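Local structure of YfdX protein (Salmonella enterica I, 6A02) at residues Y64-K69 with E129-I134; R140-T145 with L162-D167; S148-N151 with Q157-L160. The protein is of unknown molecular function but appears to act in the bacterial response to antibiotic stress and in virulence. All coordinates share one frame; numbering follows the deposited sequence.

Contact 1 (Y64-K69 with E129-I134); sequences YVKSDK and ENQELI
K66 reaches from its short, weakly bonded strand to the strand 125-135, where it meets Q131 and L133. From CB, CG stands anti to the backbone N (chi1 -178°), and a bend at chi2 brings CD onto Q131 and L133 as the main touching atom. CD lies 3.5 Å from Q131 OE1 and 3.8 Å from L133 CD1, and the K66 chain crosses both side chains at about a right angle. K66 CE passes Q131 OE1 at 3.6 Å. The tip makes no direct bond to Q131: K66 NZ instead forms a salt bridge of 3.0 Å with the syn lone pair of D68 OD1. A water that donates to Q131 OE1 at 2.8 Å also accepts weakly from K66 NZ. The Q131 amide is anchored at its other end, with NE2 donating an N-H to E129 OE1, which it meets from above the carboxylate plane. K69 CD presses on the leucine methyl from another direction, a tight 3.5 Å from L133 CD1, and K69 NZ bonds to S173 O of the second subunit. A type I turn from K66 to K69 thus packs lysine chains over one face of the antiparallel sheet 77-89, 125-135 and 170-175.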
loop_
_atom_site.group_PDB
_atom_site.type_symbol
_atom_site.label_atom_id
_atom_site.label_comp_id
_atom_site.label_asym_id
_atom_site.label_seq_id
_atom_site.Cartn_x
_atom_site.Cartn_y
_atom_site.Cartn_z
ATOM N N TYR A 64 0.972 -25.472 1.150
ATOM C CA TYR A 64 0.744 -24.035 1.045
ATOM C C TYR A 64 0.983 -23.493 -0.353
ATOM O O TYR A 64 0.800 -22.293 -0.578
ATOM C CB TYR A 64 1.632 -23.296 2.048
ATOM C CG TYR A 64 1.617 -23.932 3.410
ATOM C CD1 TYR A 64 0.511 -23.818 4.239
ATOM C CD2 TYR A 64 2.706 -24.665 3.863
ATOM C CE1 TYR A 64 0.496 -24.418 5.495
ATOM C CE2 TYR A 64 2.705 -25.261 5.110
ATOM C CZ TYR A 64 1.602 -25.135 5.918
ATOM O OH TYR A 64 1.597 -25.729 7.161
ATOM N N VAL A 65 1.364 -24.349 -1.298
ATOM C CA VAL A 65 1.769 -23.896 -2.619
ATOM C C VAL A 65 0.556 -23.463 -3.433
ATOM O O VAL A 65 -0.481 -24.141 -3.463
ATOM C CB VAL A 65 2.559 -25.017 -3.317
ATOM C CG1 VAL A 65 2.745 -24.715 -4.786
ATOM C CG2 VAL A 65 3.900 -25.212 -2.632
ATOM N N LYS A 66 0.675 -22.312 -4.091
ATOM C CA LYS A 66 -0.302 -21.868 -5.081
ATOM C C LYS A 66 0.215 -22.354 -6.428
ATOM O O LYS A 66 1.095 -21.735 -7.026
ATOM C CB LYS A 66 -0.429 -20.350 -5.048
ATOM C CG LYS A 66 -1.466 -19.794 -6.006
ATOM C CD LYS A 66 -2.176 -18.608 -5.386
ATOM C CE LYS A 66 -3.248 -18.045 -6.303
ATOM N NZ LYS A 66 -4.254 -19.060 -6.690
ATOM N N SER A 67 -0.320 -23.481 -6.902
ATOM C CA SER A 67 0.291 -24.153 -8.044
ATOM C C SER A 67 0.118 -23.374 -9.344
ATOM O O SER A 67 0.954 -23.496 -10.245
ATOM C CB SER A 67 -0.260 -25.573 -8.172
ATOM O OG SER A 67 -1.676 -25.558 -8.122
ATOM N N ASP A 68 -0.933 -22.558 -9.458
ATOM C CA ASP A 68 -1.226 -21.854 -10.703
ATOM C C ASP A 68 -0.465 -20.536 -10.844
ATOM O O ASP A 68 -0.927 -19.635 -11.556
ATOM C CB ASP A 68 -2.737 -21.650 -10.878
ATOM C CG ASP A 68 -3.329 -20.664 -9.868
ATOM O OD1 ASP A 68 -2.713 -20.437 -8.808
ATOM O OD2 ASP A 68 -4.429 -20.124 -10.130
ATOM N N LYS A 69 0.699 -20.395 -10.208
ATOM C CA LYS A 69 1.447 -19.143 -10.277
ATOM C C LYS A 69 2.934 -19.438 -10.406
ATOM O O LYS A 69 3.524 -20.041 -9.507
ATOM C CB LYS A 69 1.184 -18.275 -9.049
ATOM C CG LYS A 69 1.715 -16.883 -9.240
ATOM C CD LYS A 69 1.328 -15.967 -8.112
ATOM C CE LYS A 69 1.584 -14.521 -8.511
ATOM N NZ LYS A 69 0.556 -14.010 -9.471
ATOM N N GLU A 129 -11.090 -12.150 -2.760
ATOM C CA GLU A 129 -10.165 -12.680 -1.773
ATOM C C GLU A 129 -8.744 -12.300 -2.172
ATOM O O GLU A 129 -8.319 -12.568 -3.304
ATOM C CB GLU A 129 -10.298 -14.198 -1.660
ATOM C CG GLU A 129 -9.404 -14.770 -0.606
ATOM C CD GLU A 129 -9.436 -16.277 -0.537
ATOM O OE1 GLU A 129 -9.572 -16.932 -1.593
ATOM O OE2 GLU A 129 -9.297 -16.803 0.584
ATOM N N ASN A 130 -8.012 -11.678 -1.245
ATOM C CA ASN A 130 -6.639 -11.235 -1.494
ATOM C C ASN A 130 -5.702 -12.209 -0.799
ATOM O O ASN A 130 -5.651 -12.259 0.432
ATOM C CB ASN A 130 -6.411 -9.830 -0.949
ATOM C CG ASN A 130 -7.464 -8.868 -1.383
ATOM O OD1 ASN A 130 -7.579 -8.541 -2.558
ATOM N ND2 ASN A 130 -8.242 -8.381 -0.418
ATOM N N GLN A 131 -4.954 -12.969 -1.582
ATOM C CA GLN A 131 -4.038 -13.959 -1.050
ATOM C C GLN A 131 -2.622 -13.408 -1.118
ATOM O O GLN A 131 -2.101 -13.152 -2.212
ATOM C CB GLN A 131 -4.143 -15.267 -1.832
ATOM C CG GLN A 131 -5.505 -15.959 -1.685
ATOM C CD GLN A 131 -5.549 -17.309 -2.360
ATOM O OE1 GLN A 131 -4.549 -17.780 -2.906
ATOM N NE2 GLN A 131 -6.713 -17.946 -2.322
ATOM N N GLU A 132 -2.013 -13.213 0.044
ATOM C CA GLU A 132 -0.631 -12.775 0.126
ATOM C C GLU A 132 0.263 -13.991 -0.059
ATOM O O GLU A 132 0.073 -15.008 0.613
ATOM C CB GLU A 132 -0.391 -12.141 1.493
ATOM C CG GLU A 132 0.976 -11.534 1.642
ATOM C CD GLU A 132 1.234 -10.946 3.025
ATOM O OE1 GLU A 132 0.347 -11.033 3.894
ATOM O OE2 GLU A 132 2.338 -10.394 3.237
ATOM N N LEU A 133 1.238 -13.883 -0.967
ATOM C CA LEU A 133 2.105 -14.993 -1.342
ATOM C C LEU A 133 3.562 -14.575 -1.253
ATOM O O LEU A 133 3.906 -13.413 -1.502
ATOM C CB LEU A 133 1.844 -15.445 -2.793
ATOM C CG LEU A 133 0.390 -15.543 -3.278
ATOM C CD1 LEU A 133 0.326 -15.838 -4.768
ATOM C CD2 LEU A 133 -0.364 -16.609 -2.508
ATOM N N ILE A 134 4.427 -15.541 -0.945
ATOM C CA ILE A 134 5.872 -15.340 -1.085
ATOM C C ILE A 134 6.485 -16.483 -1.879
ATOM O O ILE A 134 5.987 -17.619 -1.836
ATOM C CB ILE A 134 6.597 -15.207 0.263
ATOM C CG1 ILE A 134 6.396 -16.461 1.114
ATOM C CG2 ILE A 134 6.176 -13.915 0.987
ATOM C CD1 ILE A 134 7.341 -16.537 2.286
HETATM O O HOH W 1 -4.461 -20.493 -3.646
#

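Contact 2 (R140-T145 with L162-D167); sequences RKDVTT and LKSAQD
D142 lays its carboxylate against A165, the residue facing it most closely on helix 155-167, which runs antiparallel to its own. OD2 does the touching, 3.2 Å from A165 CA and 3.4 Å from A165 CB, while D142 CB lies 3.9 Å from A165 CB. The torsion that sets CG anti to the carbonyl carbon (chi1 -70°) swings the group across the gap. A165 N is also close to OD2, but the angle is too poor for a hydrogen bond, and the polar link is made through a water. This water donates to D142 OD2 at a doubtfully short 2.5 Å and lies 2.7 Å from S164 OG, which stands too far from the carboxylate to bond it directly. On one flank V143 and L162 both pack on I28 of helix 19-36. On the other, S164 touches A88 and K141 forms a salt bridge with D90, both of the second subunit. Alanine's small side chain allows the helices to come within 6.1 Å between D142 CA and A165 CA. With one carboxylate oxygen on alanine carbons and a water between it and S164, the acid probably keeps part of its hydration between the helices.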
loop_
_atom_site.group_PDB
_atom_site.type_symbol
_atom_site.label_atom_id
_atom_site.label_comp_id
_atom_site.label_asym_id
_atom_site.label_seq_id
_atom_site.Cartn_x
_atom_site.Cartn_y
_atom_site.Cartn_z
ATOM N N ARG A 140 13.767 -18.065 1.401
ATOM C CA ARG A 140 14.735 -18.801 2.212
ATOM C C ARG A 140 16.154 -18.328 1.929
ATOM O O ARG A 140 16.938 -18.085 2.854
ATOM C CB ARG A 140 14.630 -20.300 1.933
ATOM C CG ARG A 140 13.461 -20.970 2.601
ATOM C CD ARG A 140 13.288 -22.369 2.042
ATOM N NE ARG A 140 12.302 -23.140 2.791
ATOM C CZ ARG A 140 11.825 -24.311 2.391
ATOM N NH1 ARG A 140 12.243 -24.833 1.242
ATOM N NH2 ARG A 140 10.936 -24.962 3.136
ATOM N N LYS A 141 16.492 -18.183 0.645
ATOM C CA LYS A 141 17.842 -17.763 0.275
ATOM C C LYS A 141 18.147 -16.358 0.777
ATOM O O LYS A 141 19.252 -16.097 1.260
ATOM C CB LYS A 141 18.044 -17.861 -1.238
ATOM C CG LYS A 141 19.464 -17.522 -1.691
ATOM C CD LYS A 141 19.642 -17.783 -3.181
ATOM C CE LYS A 141 21.019 -17.357 -3.669
ATOM N NZ LYS A 141 21.096 -17.390 -5.159
ATOM N N ASP A 142 17.188 -15.434 0.665
ATOM C CA ASP A 142 17.388 -14.093 1.213
ATOM C C ASP A 142 17.732 -14.152 2.699
ATOM O O ASP A 142 18.640 -13.455 3.168
ATOM C CB ASP A 142 16.131 -13.239 1.026
ATOM C CG ASP A 142 15.849 -12.860 -0.419
ATOM O OD1 ASP A 142 16.750 -12.962 -1.282
ATOM O OD2 ASP A 142 14.695 -12.427 -0.671
ATOM N N VAL A 143 17.001 -14.961 3.469
ATOM C CA VAL A 143 17.213 -14.995 4.915
ATOM C C VAL A 143 18.566 -15.602 5.251
ATOM O O VAL A 143 19.331 -15.044 6.045
ATOM C CB VAL A 143 16.068 -15.741 5.618
ATOM C CG1 VAL A 143 16.356 -15.866 7.117
ATOM C CG2 VAL A 143 14.779 -14.994 5.397
ATOM N N THR A 144 18.871 -16.759 4.662
ATOM C CA THR A 144 20.133 -17.420 4.974
ATOM C C THR A 144 21.311 -16.560 4.549
ATOM O O THR A 144 22.301 -16.442 5.283
ATOM C CB THR A 144 20.185 -18.784 4.298
ATOM O OG1 THR A 144 19.149 -19.612 4.837
ATOM C CG2 THR A 144 21.533 -19.443 4.558
ATOM N N THR A 145 21.214 -15.934 3.374
ATOM C CA THR A 145 22.300 -15.078 2.914
ATOM C C THR A 145 22.418 -13.828 3.777
ATOM O O THR A 145 23.529 -13.392 4.093
ATOM C CB THR A 145 22.122 -14.733 1.432
ATOM O OG1 THR A 145 21.964 -15.940 0.675
ATOM C CG2 THR A 145 23.348 -13.997 0.921
ATOM N N LEU A 162 17.003 -8.413 3.226
ATOM C CA LEU A 162 15.752 -8.493 3.977
ATOM C C LEU A 162 14.658 -7.663 3.309
ATOM O O LEU A 162 13.500 -8.097 3.224
ATOM C CB LEU A 162 15.980 -8.050 5.421
ATOM C CG LEU A 162 16.960 -8.919 6.215
ATOM C CD1 LEU A 162 17.169 -8.285 7.570
ATOM C CD2 LEU A 162 16.440 -10.338 6.363
ATOM N N LYS A 163 15.010 -6.474 2.806
ATOM C CA LYS A 163 14.030 -5.651 2.102
ATOM C C LYS A 163 13.577 -6.329 0.818
ATOM O O LYS A 163 12.380 -6.326 0.496
ATOM C CB LYS A 163 14.627 -4.270 1.806
ATOM C CG LYS A 163 13.633 -3.288 1.153
ATOM C CD LYS A 163 12.409 -3.094 2.056
ATOM C CE LYS A 163 11.444 -2.028 1.526
ATOM N NZ LYS A 163 10.345 -1.764 2.509
ATOM N N SER A 164 14.519 -6.926 0.082
ATOM C CA SER A 164 14.171 -7.666 -1.125
ATOM C C SER A 164 13.188 -8.790 -0.825
ATOM O O SER A 164 12.228 -8.999 -1.579
ATOM C CB SER A 164 15.424 -8.229 -1.772
ATOM O OG SER A 164 15.074 -8.923 -2.954
ATOM N N ALA A 165 13.394 -9.512 0.284
ATOM C CA ALA A 165 12.426 -10.540 0.658
ATOM C C ALA A 165 11.037 -9.945 0.861
ATOM O O ALA A 165 10.034 -10.511 0.399
ATOM C CB ALA A 165 12.892 -11.282 1.914
ATOM N N GLN A 166 10.951 -8.805 1.543
ATOM C CA GLN A 166 9.656 -8.164 1.755
ATOM C C GLN A 166 9.045 -7.698 0.443
ATOM O O GLN A 166 7.826 -7.785 0.247
ATOM C CB GLN A 166 9.819 -6.970 2.688
ATOM C CG GLN A 166 10.158 -7.355 4.105
ATOM C CD GLN A 166 10.234 -6.154 5.012
ATOM O OE1 GLN A 166 9.456 -6.027 5.958
ATOM N NE2 GLN A 166 11.166 -5.248 4.717
ATOM N N ASP A 167 9.871 -7.160 -0.452
ATOM C CA ASP A 167 9.363 -6.683 -1.731
ATOM C C ASP A 167 8.882 -7.822 -2.610
ATOM O O ASP A 167 8.164 -7.570 -3.590
ATOM C CB ASP A 167 10.445 -5.902 -2.476
ATOM C CG ASP A 167 10.738 -4.566 -1.847
ATOM O OD1 ASP A 167 9.895 -4.074 -1.075
ATOM O OD2 ASP A 167 11.813 -4.010 -2.150
HETATM O O HOH W 2 14.181 -11.487 -2.915
#

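Contact 3 (S148-N151 with Q157-L160); sequences SLMN and QAGL
L149 and M150, at the end of helix 136-151, close on A158 of helix 155-167 without a hydrogen bond. Methyl and methylene packing centres on the A158 methyl group. M150 CG comes nearest, 3.7 Å from A158 CB, and L149 CB follows from the neighbouring position at 4.0 Å from A158 CB. M150 leaves its helix beside the interface, but its chain is extended beyond CG (chi2 -178°) and runs alongside the alanine, so that M150 CE also lies 4.0 Å from A158 CB while SD stays farther off. The methyl group is thus held by both ends of one thioether and by the root of a leucine.

A second kind of contact is that of a methyl group on a peptide. L149 CD1 lies over the face of the peptide joining Q157 to A158, 3.9 Å from Q157 O and equally far from A158 N. It also touches the first carbon of the next side chain, with L149 CD1 4.1 Å from Q157 CB.

Polar interaction begins only where Q157 turns off. Its CB points toward the other helix, but a bend at chi2 (93°) takes the amide away, and OE1 accepts a hydrogen bond from N105 of the third subunit. L149 and Q157 both pack on Y91 of the second subunit, so the pair is covered by neighbouring chains, while M150 faces E44 and A47 of helix 40-54.

The approach of the two segments, 5.5 Å between L149 CA and A158 CA, rests on the small alanine, which the leucine and methionine carbons flank. Such close apolar packing next to a short connection is typical of an antiparallel helical hairpin, here formed by helices 136-151 and 155-167.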
loop_
_atom_site.group_PDB
_atom_site.type_symbol
_atom_site.label_atom_id
_atom_site.label_comp_id
_atom_site.label_asym_id
_atom_site.label_seq_id
_atom_site.Cartn_x
_atom_site.Cartn_y
_atom_site.Cartn_z
ATOM N N SER A 148 24.315 -14.751 6.829
ATOM C CA SER A 148 25.735 -14.869 6.510
ATOM C C SER A 148 26.393 -13.498 6.412
ATOM O O SER A 148 27.508 -13.295 6.906
ATOM C CB SER A 148 25.901 -15.636 5.202
ATOM O OG SER A 148 25.442 -16.973 5.329
ATOM N N LEU A 149 25.720 -12.543 5.768
ATOM C CA LEU A 149 26.253 -11.189 5.696
ATOM C C LEU A 149 26.358 -10.564 7.080
ATOM O O LEU A 149 27.329 -9.855 7.378
ATOM C CB LEU A 149 25.373 -10.330 4.780
ATOM C CG LEU A 149 25.438 -10.717 3.302
ATOM C CD1 LEU A 149 24.282 -10.094 2.523
ATOM C CD2 LEU A 149 26.774 -10.293 2.692
ATOM N N MET A 150 25.367 -10.812 7.946
ATOM C CA MET A 150 25.454 -10.317 9.316
ATOM C C MET A 150 26.651 -10.924 10.044
ATOM O O MET A 150 27.377 -10.212 10.749
ATOM C CB MET A 150 24.154 -10.590 10.070
ATOM C CG MET A 150 22.958 -9.778 9.547
ATOM S SD MET A 150 21.481 -10.131 10.527
ATOM C CE MET A 150 20.183 -9.756 9.329
ATOM N N ASN A 151 26.889 -12.225 9.862
ATOM C CA ASN A 151 28.066 -12.849 10.472
ATOM C C ASN A 151 29.341 -12.160 10.013
ATOM O O ASN A 151 30.305 -12.021 10.782
ATOM C CB ASN A 151 28.134 -14.334 10.108
ATOM C CG ASN A 151 27.020 -15.153 10.728
ATOM O OD1 ASN A 151 26.415 -14.758 11.721
ATOM N ND2 ASN A 151 26.747 -16.306 10.137
ATOM N N GLN A 157 24.226 -4.477 3.751
ATOM C CA GLN A 157 23.951 -5.414 2.672
ATOM C C GLN A 157 22.934 -6.464 3.102
ATOM O O GLN A 157 22.080 -6.873 2.307
ATOM C CB GLN A 157 25.254 -6.084 2.224
ATOM C CG GLN A 157 26.296 -5.109 1.659
ATOM C CD GLN A 157 27.285 -4.600 2.696
ATOM O OE1 GLN A 157 26.931 -4.288 3.829
ATOM N NE2 GLN A 157 28.554 -4.505 2.290
ATOM N N ALA A 158 23.009 -6.915 4.358
ATOM C CA ALA A 158 21.970 -7.800 4.876
ATOM C C ALA A 158 20.601 -7.125 4.837
ATOM O O ALA A 158 19.602 -7.755 4.463
ATOM C CB ALA A 158 22.305 -8.228 6.307
ATOM N N GLY A 159 20.544 -5.847 5.221
ATOM C CA GLY A 159 19.284 -5.124 5.192
ATOM C C GLY A 159 18.684 -5.063 3.805
ATOM O O GLY A 159 17.461 -5.166 3.643
ATOM N N LEU A 160 19.529 -4.905 2.786
ATOM C CA LEU A 160 19.042 -4.910 1.408
ATOM C C LEU A 160 18.371 -6.231 1.056
ATOM O O LEU A 160 17.334 -6.249 0.376
ATOM C CB LEU A 160 20.199 -4.651 0.453
ATOM C CG LEU A 160 20.864 -3.286 0.470
ATOM C CD1 LEU A 160 22.059 -3.320 -0.479
ATOM C CD2 LEU A 160 19.894 -2.181 0.065
#

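Overall arrangement
Following the chain from the N terminus, the loop closed by contact 1 opens at the strand 65-66, takes in strand 77-89 and helices 94-109 and 113-122, and ends on strand 125-135. Helix 136-151 follows at once, so contacts 1 and 2 stand in series, their centres 18 Å apart. Contact 2 closes the hairpin of helices 136-151 and 155-167 farther from its turn, and contact 3, within that span, closes it close to the turn. These two touch through L162 CD1 and M150 CE, 3.8 Å apart. No loops cross. Contact 1 fastens a turn to the sheet, contacts 2 and 3 join the hairpin's helices, and all three reach the second subunit.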